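Local coordinates for protein pyrroline carboxylate reductase (Plasmodium falciparum, PDB 2RCY) that binds NADP and, as a member of the pyrroline-5-carboxylate reductase family, probably reduces pyrroline-5-carboxylate to proline, at residues N4-F9 with H58-V63; I126-K131 with I154-M159; G13-A18 with P114-L119. All blocks are in the same frame, centred on the assembly; numbering follows the deposited sequence.

Contact 1: residues N4-F9 with H58-V63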
loop_
_atom_site.group_PDB
_atom_site.type_symbol
_atom_site.label_atom_id
_atom_site.label_comp_id
_atom_site.label_asym_id
_atom_site.label_seq_id
_atom_site.Cartn_x
_atom_site.Cartn_y
_atom_site.Cartn_z
ATOM N N ASN A 4 20.885 -43.062 36.553
ATOM C CA ASN A 4 20.057 -43.430 37.705
ATOM C C ASN A 4 18.877 -42.509 38.002
ATOM O O ASN A 4 17.865 -42.957 38.545
ATOM C CB ASN A 4 20.920 -43.584 38.959
ATOM C CG ASN A 4 21.718 -44.869 38.960
ATOM O OD1 ASN A 4 21.189 -45.947 38.685
ATOM N ND2 ASN A 4 23.001 -44.762 39.276
ATOM N N ILE A 5 19.011 -41.228 37.661
ATOM C CA ILE A 5 17.949 -40.252 37.925
ATOM C C ILE A 5 16.723 -40.490 37.048
ATOM O O ILE A 5 16.839 -40.902 35.892
ATOM C CB ILE A 5 18.420 -38.778 37.789
ATOM C CG1 ILE A 5 18.972 -38.500 36.388
ATOM C CG2 ILE A 5 19.440 -38.434 38.873
ATOM C CD1 ILE A 5 18.496 -37.194 35.795
ATOM N N LYS A 6 15.550 -40.235 37.617
ATOM C CA LYS A 6 14.289 -40.487 36.935
ATOM C C LYS A 6 13.727 -39.194 36.352
ATOM O O LYS A 6 13.524 -38.211 37.070
ATOM C CB LYS A 6 13.290 -41.146 37.890
ATOM C CG LYS A 6 13.832 -42.393 38.576
ATOM C CD LYS A 6 12.982 -42.790 39.769
ATOM C CE LYS A 6 13.727 -43.747 40.688
ATOM N NZ LYS A 6 14.856 -43.078 41.400
ATOM N N LEU A 7 13.497 -39.206 35.041
ATOM C CA LEU A 7 12.989 -38.044 34.323
ATOM C C LEU A 7 11.498 -38.215 34.052
ATOM O O LEU A 7 11.064 -39.260 33.560
ATOM C CB LEU A 7 13.747 -37.862 33.003
ATOM C CG LEU A 7 14.298 -36.482 32.623
ATOM C CD1 LEU A 7 14.790 -36.492 31.181
ATOM C CD2 LEU A 7 13.281 -35.372 32.818
ATOM N N GLY A 8 10.719 -37.185 34.375
ATOM C CA GLY A 8 9.272 -37.222 34.189
ATOM C C GLY A 8 8.752 -36.104 33.309
ATOM O O GLY A 8 9.089 -34.938 33.508
ATOM N N PHE A 9 7.923 -36.470 32.335
ATOM C CA PHE A 9 7.347 -35.508 31.400
ATOM C C PHE A 9 5.845 -35.352 31.612
ATOM O O PHE A 9 5.064 -36.259 31.318
ATOM C CB PHE A 9 7.648 -35.912 29.951
ATOM C CG PHE A 9 9.082 -35.713 29.553
ATOM C CD1 PHE A 9 10.013 -36.733 29.717
ATOM C CD2 PHE A 9 9.503 -34.501 29.014
ATOM C CE1 PHE A 9 11.343 -36.549 29.352
ATOM C CE2 PHE A 9 10.830 -34.305 28.647
ATOM C CZ PHE A 9 11.752 -35.332 28.815
ATOM N N HIS A 58 7.710 -39.715 42.199
ATOM C CA HIS A 58 8.639 -40.774 41.803
ATOM C C HIS A 58 9.919 -40.222 41.174
ATOM O O HIS A 58 11.022 -40.637 41.538
ATOM C CB HIS A 58 7.949 -41.743 40.839
ATOM C CG HIS A 58 8.756 -42.964 40.524
ATOM N ND1 HIS A 58 8.885 -44.018 41.403
ATOM C CD2 HIS A 58 9.466 -43.304 39.422
ATOM C CE1 HIS A 58 9.644 -44.952 40.859
ATOM N NE2 HIS A 58 10.009 -44.544 39.657
ATOM N N CYS A 59 9.759 -39.287 40.239
ATOM C CA CYS A 59 10.876 -38.753 39.461
ATOM C C CYS A 59 11.711 -37.733 40.228
ATOM O O CYS A 59 11.226 -37.094 41.162
ATOM C CB CYS A 59 10.366 -38.146 38.155
ATOM S SG CYS A 59 9.470 -39.315 37.123
ATOM N N ASP A 60 12.971 -37.592 39.818
ATOM C CA ASP A 60 13.904 -36.646 40.431
ATOM C C ASP A 60 13.878 -35.304 39.705
ATOM O O ASP A 60 14.006 -34.249 40.329
ATOM C CB ASP A 60 15.326 -37.217 40.424
ATOM C CG ASP A 60 15.410 -38.585 41.072
ATOM O OD1 ASP A 60 15.286 -38.669 42.314
ATOM O OD2 ASP A 60 15.604 -39.575 40.338
ATOM N N ILE A 61 13.727 -35.362 38.384
ATOM C CA ILE A 61 13.588 -34.170 37.554
ATOM C C ILE A 61 12.243 -34.217 36.827
ATOM O O ILE A 61 11.937 -35.183 36.124
ATOM C CB ILE A 61 14.769 -34.013 36.555
ATOM C CG1 ILE A 61 16.063 -33.687 37.313
ATOM C CG2 ILE A 61 14.469 -32.930 35.517
ATOM C CD1 ILE A 61 17.326 -33.728 36.467
ATOM N N ILE A 62 11.445 -33.169 37.019
ATOM C CA ILE A 62 10.102 -33.090 36.450
ATOM C C ILE A 62 10.045 -32.019 35.361
ATOM O O ILE A 62 10.481 -30.885 35.570
ATOM C CB ILE A 62 9.026 -32.817 37.543
ATOM C CG1 ILE A 62 9.045 -33.905 38.625
ATOM C CG2 ILE A 62 7.634 -32.747 36.936
ATOM C CD1 ILE A 62 9.921 -33.587 39.831
ATOM N N VAL A 63 9.515 -32.396 34.201
ATOM C CA VAL A 63 9.376 -31.482 33.069
ATOM C C VAL A 63 7.909 -31.116 32.859
ATOM O O VAL A 63 7.063 -31.990 32.654
ATOM C CB VAL A 63 9.965 -32.075 31.760
ATOM C CG1 VAL A 63 9.883 -31.066 30.619
ATOM C CG2 VAL A 63 11.403 -32.509 31.965
#
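K6 meets D60 through its backbone: K6 N donates to D60 OD2 at 2.8 Å, nearly straight at 166°, reaching the anti lone pair of the carboxylate oxygen. The carbonyl of K6 is gripped twice, by I61 N at 3.1 Å and by D60 N, the latter more bent. The K6 side chain runs roughly perpendicular to the H58 side chain, CD lying 3.5 Å from H58 NE2, and its bend at chi4 (69°) turns NZ back to a long salt bridge with D60 OD2. Beyond this edge the pairing becomes regular parallel beta: G8 N bonds I61 O and V63 N bonds G8 O at 2.7 Å, joining strands 7-10 and 61-64 in the Rossmann-type sheet that binds NADP. L7, F9, I61 and V63 share one face. There L7 CD2 packs 3.5 Å from V63 CG2, a methyl that also lies over the F9 ring in a CH-pi contact, 4.2 Å from its centroid. On the other face G8 lets C59 SG come within 3.6 Å of its CA. Helix 14-26 packs on L7 and F9, whereas Y140 and I144 of helix 135-146 press on I61.

Contact 2: residues I126-K131 with I154-M159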
loop_
_atom_site.group_PDB
_atom_site.type_symbol
_atom_site.label_atom_id
_atom_site.label_comp_id
_atom_site.label_asym_id
_atom_site.label_seq_id
_atom_site.Cartn_x
_atom_site.Cartn_y
_atom_site.Cartn_z
ATOM N N ILE A 126 17.688 -22.531 25.277
ATOM C CA ILE A 126 18.110 -21.444 26.162
ATOM C C ILE A 126 17.446 -21.627 27.521
ATOM O O ILE A 126 16.301 -22.081 27.599
ATOM C CB ILE A 126 17.794 -20.020 25.600
ATOM C CG1 ILE A 126 16.309 -19.862 25.208
ATOM C CG2 ILE A 126 18.772 -19.645 24.481
ATOM C CD1 ILE A 126 15.927 -20.345 23.808
ATOM N N TYR A 127 18.163 -21.291 28.590
ATOM C CA TYR A 127 17.608 -21.447 29.935
ATOM C C TYR A 127 18.058 -20.405 30.949
ATOM O O TYR A 127 19.106 -19.771 30.801
ATOM C CB TYR A 127 17.849 -22.869 30.475
ATOM C CG TYR A 127 19.184 -23.088 31.163
ATOM C CD1 TYR A 127 19.288 -23.050 32.553
ATOM C CD2 TYR A 127 20.338 -23.348 30.425
ATOM C CE1 TYR A 127 20.509 -23.258 33.191
ATOM C CE2 TYR A 127 21.562 -23.559 31.051
ATOM C CZ TYR A 127 21.641 -23.511 32.433
ATOM O OH TYR A 127 22.852 -23.717 33.057
ATOM N N CYS A 128 17.228 -20.239 31.974
ATOM C CA CYS A 128 17.541 -19.433 33.141
ATOM C C CYS A 128 16.974 -20.163 34.356
ATOM O O CYS A 128 16.084 -21.008 34.220
ATOM C CB CYS A 128 16.933 -18.035 33.013
ATOM S SG CYS A 128 15.140 -18.017 32.804
ATOM N N SER A 129 17.490 -19.843 35.537
ATOM C CA SER A 129 17.085 -20.532 36.756
ATOM C C SER A 129 16.956 -19.578 37.938
ATOM O O SER A 129 17.545 -18.495 37.940
ATOM C CB SER A 129 18.074 -21.653 37.078
ATOM O OG SER A 129 19.387 -21.147 37.233
ATOM N N ASN A 130 16.184 -19.990 38.942
ATOM C CA ASN A 130 15.980 -19.174 40.138
ATOM C C ASN A 130 17.150 -19.247 41.126
ATOM O O ASN A 130 18.227 -19.753 40.794
ATOM C CB ASN A 130 14.639 -19.515 40.817
ATOM C CG ASN A 130 14.621 -20.902 41.456
ATOM O OD1 ASN A 130 15.498 -21.731 41.216
ATOM N ND2 ASN A 130 13.605 -21.152 42.273
ATOM N N LYS A 131 16.923 -18.733 42.332
ATOM C CA LYS A 131 17.944 -18.666 43.374
ATOM C C LYS A 131 18.331 -20.051 43.906
ATOM O O LYS A 131 19.474 -20.265 44.313
ATOM C CB LYS A 131 17.450 -17.774 44.519
ATOM C CG LYS A 131 18.547 -17.201 45.403
ATOM C CD LYS A 131 17.962 -16.300 46.482
ATOM N N ILE A 154 21.143 -18.035 29.586
ATOM C CA ILE A 154 20.944 -16.615 29.315
ATOM C C ILE A 154 20.188 -15.939 30.457
ATOM O O ILE A 154 19.638 -16.615 31.331
ATOM C CB ILE A 154 20.201 -16.382 27.967
ATOM C CG1 ILE A 154 18.777 -16.947 28.016
ATOM C CG2 ILE A 154 20.992 -16.977 26.798
ATOM C CD1 ILE A 154 17.854 -16.380 26.959
ATOM N N LYS A 155 20.173 -14.608 30.445
ATOM C CA LYS A 155 19.390 -13.820 31.399
ATOM C C LYS A 155 17.896 -14.098 31.226
ATOM O O LYS A 155 17.449 -14.452 30.131
ATOM C CB LYS A 155 19.665 -12.328 31.211
ATOM C CG LYS A 155 21.090 -11.899 31.523
ATOM C CD LYS A 155 21.323 -10.454 31.111
ATOM C CE LYS A 155 22.690 -9.961 31.559
ATOM N NZ LYS A 155 22.910 -8.537 31.189
ATOM N N GLU A 156 17.131 -13.928 32.300
ATOM C CA GLU A 156 15.684 -14.148 32.258
ATOM C C GLU A 156 14.976 -13.158 31.328
ATOM O O GLU A 156 14.018 -13.520 30.642
ATOM C CB GLU A 156 15.077 -14.083 33.661
ATOM C CG GLU A 156 13.667 -14.657 33.747
ATOM C CD GLU A 156 12.986 -14.395 35.078
ATOM O OE1 GLU A 156 11.765 -14.642 35.167
ATOM O OE2 GLU A 156 13.657 -13.947 36.035
ATOM N N LYS A 157 15.462 -11.917 31.303
ATOM C CA LYS A 157 14.876 -10.867 30.467
ATOM C C LYS A 157 15.089 -11.108 28.967
ATOM O O LYS A 157 14.372 -10.543 28.137
ATOM C CB LYS A 157 15.392 -9.482 30.881
ATOM C CG LYS A 157 16.875 -9.226 30.601
ATOM C CD LYS A 157 17.295 -7.798 30.968
ATOM C CE LYS A 157 16.648 -6.741 30.070
ATOM N NZ LYS A 157 17.030 -6.879 28.632
ATOM N N ASP A 158 16.069 -11.948 28.634
ATOM C CA ASP A 158 16.380 -12.287 27.244
ATOM C C ASP A 158 15.650 -13.540 26.754
ATOM O O ASP A 158 15.797 -13.934 25.595
ATOM C CB ASP A 158 17.892 -12.468 27.065
ATOM C CG ASP A 158 18.660 -11.162 27.153
ATOM O OD1 ASP A 158 18.033 -10.081 27.163
ATOM O OD2 ASP A 158 19.906 -11.219 27.210
HETATM N N MSE A 159 14.863 -14.158 27.633
HETATM C CA MSE A 159 14.170 -15.410 27.318
HETATM C C MSE A 159 13.069 -15.251 26.275
HETATM O O MSE A 159 12.797 -16.177 25.509
HETATM C CB MSE A 159 13.586 -16.037 28.584
HETATM C CG MSE A 159 14.600 -16.728 29.487
HETATM SE SE MSE A 159 15.275 -18.422 28.778
HETATM C CE MSE A 159 13.616 -19.432 28.660
#
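C128 lays its sulfur against two side chains of the segment 154-159, with SG 3.6 Å from M159 CG and 3.8 Å from E156 CG. Its chi1 of 58° sets the sulfur between the backbone N and the carbonyl carbon. CB, placed by the strand backbone, faces the turn and lies 3.5 Å from I154 O. E156 offers only the aliphatic base of its side chain: the chain runs on extended beyond CG, and its carboxylate makes a weak hydrogen bond with I96 N. M159, a selenomethionine here, is bent at chi2, which brings the selenium to the strand, and a second bend at chi3 sets the terminal CE 3.9 Å from I126 O. SE lies 4.0 Å from I126 CG1, the two side chains running antiparallel alongside one another. I126 also meets I154 obliquely, its CB 3.9 Å from I154 CD1.

One backbone hydrogen bond joins the segments, I154 N to Y127 O, 2.9 Å long and 163° at the hydrogen. It continues the parallel pairing of strand 123-129 with strand 149-153, just where the chain leaves the sheet and turns into helix 159-167. The turn is held by backbone bonds from D158 N to K155 O and from M159 N to E156 O. I126, C128 and M159 join strand 123-129 to the start of that helix, while Y127 points the other way, toward K138 and N142 of helix 135-146. W111 and M113 of strand 108-113 also pack on M159. Across the subunit boundary, L197 of the second subunit packs on I126 and L193 of that same subunit on I154.

Contact 3: residues G13-A18 with P114-L119. With NAP (NADP nicotinamide-adenine-dinucleotide phosphate), chain G.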
loop_
_atom_site.group_PDB
_atom_site.type_symbol
_atom_site.label_atom_id
_atom_site.label_comp_id
_atom_site.label_asym_id
_atom_site.label_seq_id
_atom_site.Cartn_x
_atom_site.Cartn_y
_atom_site.Cartn_z
ATOM N N GLY A 13 2.790 -33.768 24.206
ATOM C CA GLY A 13 2.234 -33.194 22.986
ATOM C C GLY A 13 3.249 -33.188 21.865
ATOM O O GLY A 13 4.014 -34.138 21.705
ATOM N N GLN A 14 3.258 -32.111 21.088
ATOM C CA GLN A 14 4.196 -31.985 19.980
ATOM C C GLN A 14 5.611 -31.679 20.461
ATOM O O GLN A 14 6.584 -32.164 19.883
ATOM C CB GLN A 14 3.722 -30.931 18.977
ATOM C CG GLN A 14 2.470 -31.322 18.186
ATOM C CD GLN A 14 2.703 -32.452 17.189
ATOM O OE1 GLN A 14 3.841 -32.826 16.898
ATOM N NE2 GLN A 14 1.616 -32.997 16.657
HETATM N N MSE A 15 5.720 -30.879 21.519
HETATM C CA MSE A 15 7.021 -30.549 22.089
HETATM C C MSE A 15 7.467 -31.573 23.128
HETATM O O MSE A 15 8.646 -31.929 23.187
HETATM C CB MSE A 15 7.018 -29.145 22.696
HETATM C CG MSE A 15 8.407 -28.633 23.049
HETATM SE SE MSE A 15 9.589 -28.548 21.498
HETATM C CE MSE A 15 11.021 -29.651 22.208
ATOM N N GLY A 16 6.520 -32.037 23.943
ATOM C CA GLY A 16 6.791 -33.040 24.970
ATOM C C GLY A 16 7.399 -34.311 24.410
ATOM O O GLY A 16 8.419 -34.785 24.911
ATOM N N SER A 17 6.774 -34.854 23.365
ATOM C CA SER A 17 7.235 -36.088 22.724
ATOM C C SER A 17 8.556 -35.904 21.979
ATOM O O SER A 17 9.407 -36.794 21.996
ATOM C CB SER A 17 6.168 -36.638 21.775
ATOM O OG SER A 17 5.905 -35.726 20.725
ATOM N N ALA A 18 8.719 -34.752 21.330
ATOM C CA ALA A 18 9.953 -34.427 20.611
ATOM C C ALA A 18 11.149 -34.339 21.558
ATOM O O ALA A 18 12.245 -34.795 21.228
ATOM C CB ALA A 18 9.793 -33.132 19.830
ATOM N N PRO A 114 13.085 -25.026 24.545
ATOM C CA PRO A 114 13.532 -25.939 23.498
ATOM C C PRO A 114 12.904 -25.672 22.128
ATOM O O PRO A 114 12.093 -24.757 21.981
ATOM C CB PRO A 114 13.054 -27.292 24.022
ATOM C CG PRO A 114 11.792 -26.970 24.792
ATOM C CD PRO A 114 11.836 -25.505 25.170
ATOM N N ASN A 115 13.302 -26.468 21.138
ATOM C CA ASN A 115 12.593 -26.545 19.861
ATOM C C ASN A 115 12.498 -27.990 19.357
ATOM O O ASN A 115 13.234 -28.856 19.828
ATOM C CB ASN A 115 13.194 -25.595 18.809
ATOM C CG ASN A 115 14.662 -25.873 18.514
ATOM O OD1 ASN A 115 15.192 -26.936 18.835
ATOM N ND2 ASN A 115 15.322 -24.910 17.884
ATOM N N THR A 116 11.596 -28.241 18.406
ATOM C CA THR A 116 11.328 -29.605 17.916
ATOM C C THR A 116 12.518 -30.360 17.287
ATOM O O THR A 116 12.572 -31.587 17.396
ATOM C CB THR A 116 10.104 -29.669 16.961
ATOM O OG1 THR A 116 10.294 -28.777 15.856
ATOM C CG2 THR A 116 8.819 -29.307 17.699
ATOM N N PRO A 117 13.456 -29.647 16.615
ATOM C CA PRO A 117 14.685 -30.273 16.103
ATOM C C PRO A 117 15.464 -31.161 17.082
ATOM O O PRO A 117 16.356 -31.895 16.655
ATOM C CB PRO A 117 15.540 -29.068 15.712
ATOM C CG PRO A 117 14.561 -28.068 15.285
ATOM C CD PRO A 117 13.400 -28.223 16.225
ATOM N N CYS A 118 15.136 -31.091 18.372
ATOM C CA CYS A 118 15.773 -31.940 19.382
ATOM C C CYS A 118 15.446 -33.420 19.175
ATOM O O CYS A 118 16.184 -34.294 19.635
ATOM C CB CYS A 118 15.380 -31.493 20.791
ATOM S SG CYS A 118 13.640 -31.741 21.202
ATOM N N LEU A 119 14.340 -33.680 18.476
ATOM C CA LEU A 119 13.924 -35.031 18.098
ATOM C C LEU A 119 14.997 -35.750 17.279
ATOM O O LEU A 119 15.214 -36.951 17.453
ATOM C CB LEU A 119 12.602 -34.979 17.318
ATOM C CG LEU A 119 11.943 -36.284 16.849
ATOM C CD1 LEU A 119 11.399 -37.092 18.021
ATOM C CD2 LEU A 119 10.836 -35.991 15.847
HETATM P PA NAP G . 0.267 -29.673 22.693
HETATM O O1A NAP G . 0.713 -30.456 21.485
HETATM O O2A NAP G . -1.180 -29.261 22.815
HETATM O O5B NAP G . 0.720 -30.486 24.007
HETATM C C5B NAP G . -0.024 -30.470 25.223
HETATM C C4B NAP G . -0.140 -31.906 25.718
HETATM O O4B NAP G . -0.409 -31.941 27.122
HETATM C C3B NAP G . -1.273 -32.646 25.023
HETATM O O3B NAP G . -0.740 -33.768 24.311
HETATM C C2B NAP G . -2.207 -33.104 26.129
HETATM O O2B NAP G . -2.619 -34.459 25.952
HETATM C C1B NAP G . -1.384 -32.949 27.401
HETATM N N9A NAP G . -2.190 -32.556 28.589
HETATM C C8A NAP G . -3.357 -31.891 28.596
HETATM N N7A NAP G . -3.768 -31.725 29.873
HETATM C C5A NAP G . -2.842 -32.289 30.673
HETATM C C6A NAP G . -2.719 -32.427 32.052
HETATM N N6A NAP G . -3.668 -31.930 32.881
HETATM N N1A NAP G . -1.639 -33.065 32.560
HETATM C C2A NAP G . -0.689 -33.565 31.753
HETATM N N3A NAP G . -0.785 -33.444 30.419
HETATM C C4A NAP G . -1.849 -32.810 29.857
HETATM O O3 NAP G . 1.173 -28.348 22.815
HETATM P PN NAP G . 2.763 -28.381 22.562
HETATM O O1N NAP G . 3.030 -27.747 21.220
HETATM O O2N NAP G . 3.290 -29.764 22.861
HETATM O O5D NAP G . 3.322 -27.363 23.671
HETATM C C5D NAP G . 3.393 -27.700 25.054
HETATM C C4D NAP G . 4.289 -26.687 25.760
HETATM O O4D NAP G . 5.590 -26.683 25.167
HETATM C C3D NAP G . 3.747 -25.267 25.660
HETATM O O3D NAP G . 3.726 -24.696 26.969
HETATM C C2D NAP G . 4.721 -24.522 24.763
HETATM O O2D NAP G . 4.949 -23.180 25.203
HETATM C C1D NAP G . 5.996 -25.343 24.863
HETATM N N1N NAP G . 6.811 -25.299 23.643
HETATM C C2N NAP G . 6.354 -25.825 22.492
HETATM C C3N NAP G . 7.135 -25.790 21.339
HETATM C C7N NAP G . 6.623 -26.388 20.062
HETATM O O7N NAP G . 5.395 -26.899 19.997
HETATM N N7N NAP G . 7.367 -26.427 19.052
HETATM C C4N NAP G . 8.398 -25.200 21.384
HETATM C C5N NAP G . 8.848 -24.662 22.584
HETATM C C6N NAP G . 8.026 -24.728 23.707
HETATM P P2B NAP G . -3.844 -34.865 24.982
HETATM O O1X NAP G . -4.182 -36.275 25.411
HETATM O O2X NAP G . -4.926 -33.849 25.272
HETATM O O3X NAP G . -3.265 -34.776 23.591
#
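M15, a selenomethionine in this structure, is wedged between the nicotinamide of NADP and the segment 114-119. The helix backbone holds its CB 3.4 Å from NADP C2N. With CG anti to the backbone N (chi1 -168°), the bend at chi2 brings SE to 3.6 Å from NADP C4N, and chi3 then directs CE against P114 CB and C118 SG, 3.3 Å from N115 O. At the backbone end of the same residue, M15 N donates to NADP O2N at 3.0 Å, almost straight at 176°, and Q14 N to NADP O1A. These amides belong to a glycine-rich turn consistent with the Rossmann GxGxxG motif, and G13 CA approaches NADP O5B closely. From the facing segment T116 CG2 reaches the carboxamide nitrogen N7N of NADP at 3.5 Å. Farther along the helix A18 CB packs on L119 CB at 4.2 Å, while C118 SG lies 3.4 Å from A18 O. N115 faces away, its amide bonded to S124 N and S166 O. The 114-119 segment, leading from strand 108-113 to strand 123-129, is thus packed between helix 14-26 and helix 169-186.

Overall arrangement
Contacts 1 and 2 reach the same sheet at different places, the first in its parallel nucleotide-binding part and the second beside strand 149-153, the last of the sheet within this chain; their centres are 22 Å apart and their nearest atoms about 11 Å. Contact 3 holds the cofactor directly. It touches contact 1: strand 7-10 and helix 14-26 follow each other in the chain, and F9 CD2 lies 4.3 Å from G16 O. In contact 1, the side chain of V63 is about 8 Å from NADP, as is that of I126 in contact 2. Contacts 2 and 3 come within about 5 Å at their nearest atoms without touching, and both meet the second subunit, whose S225 also hydrogen-bonds NADP.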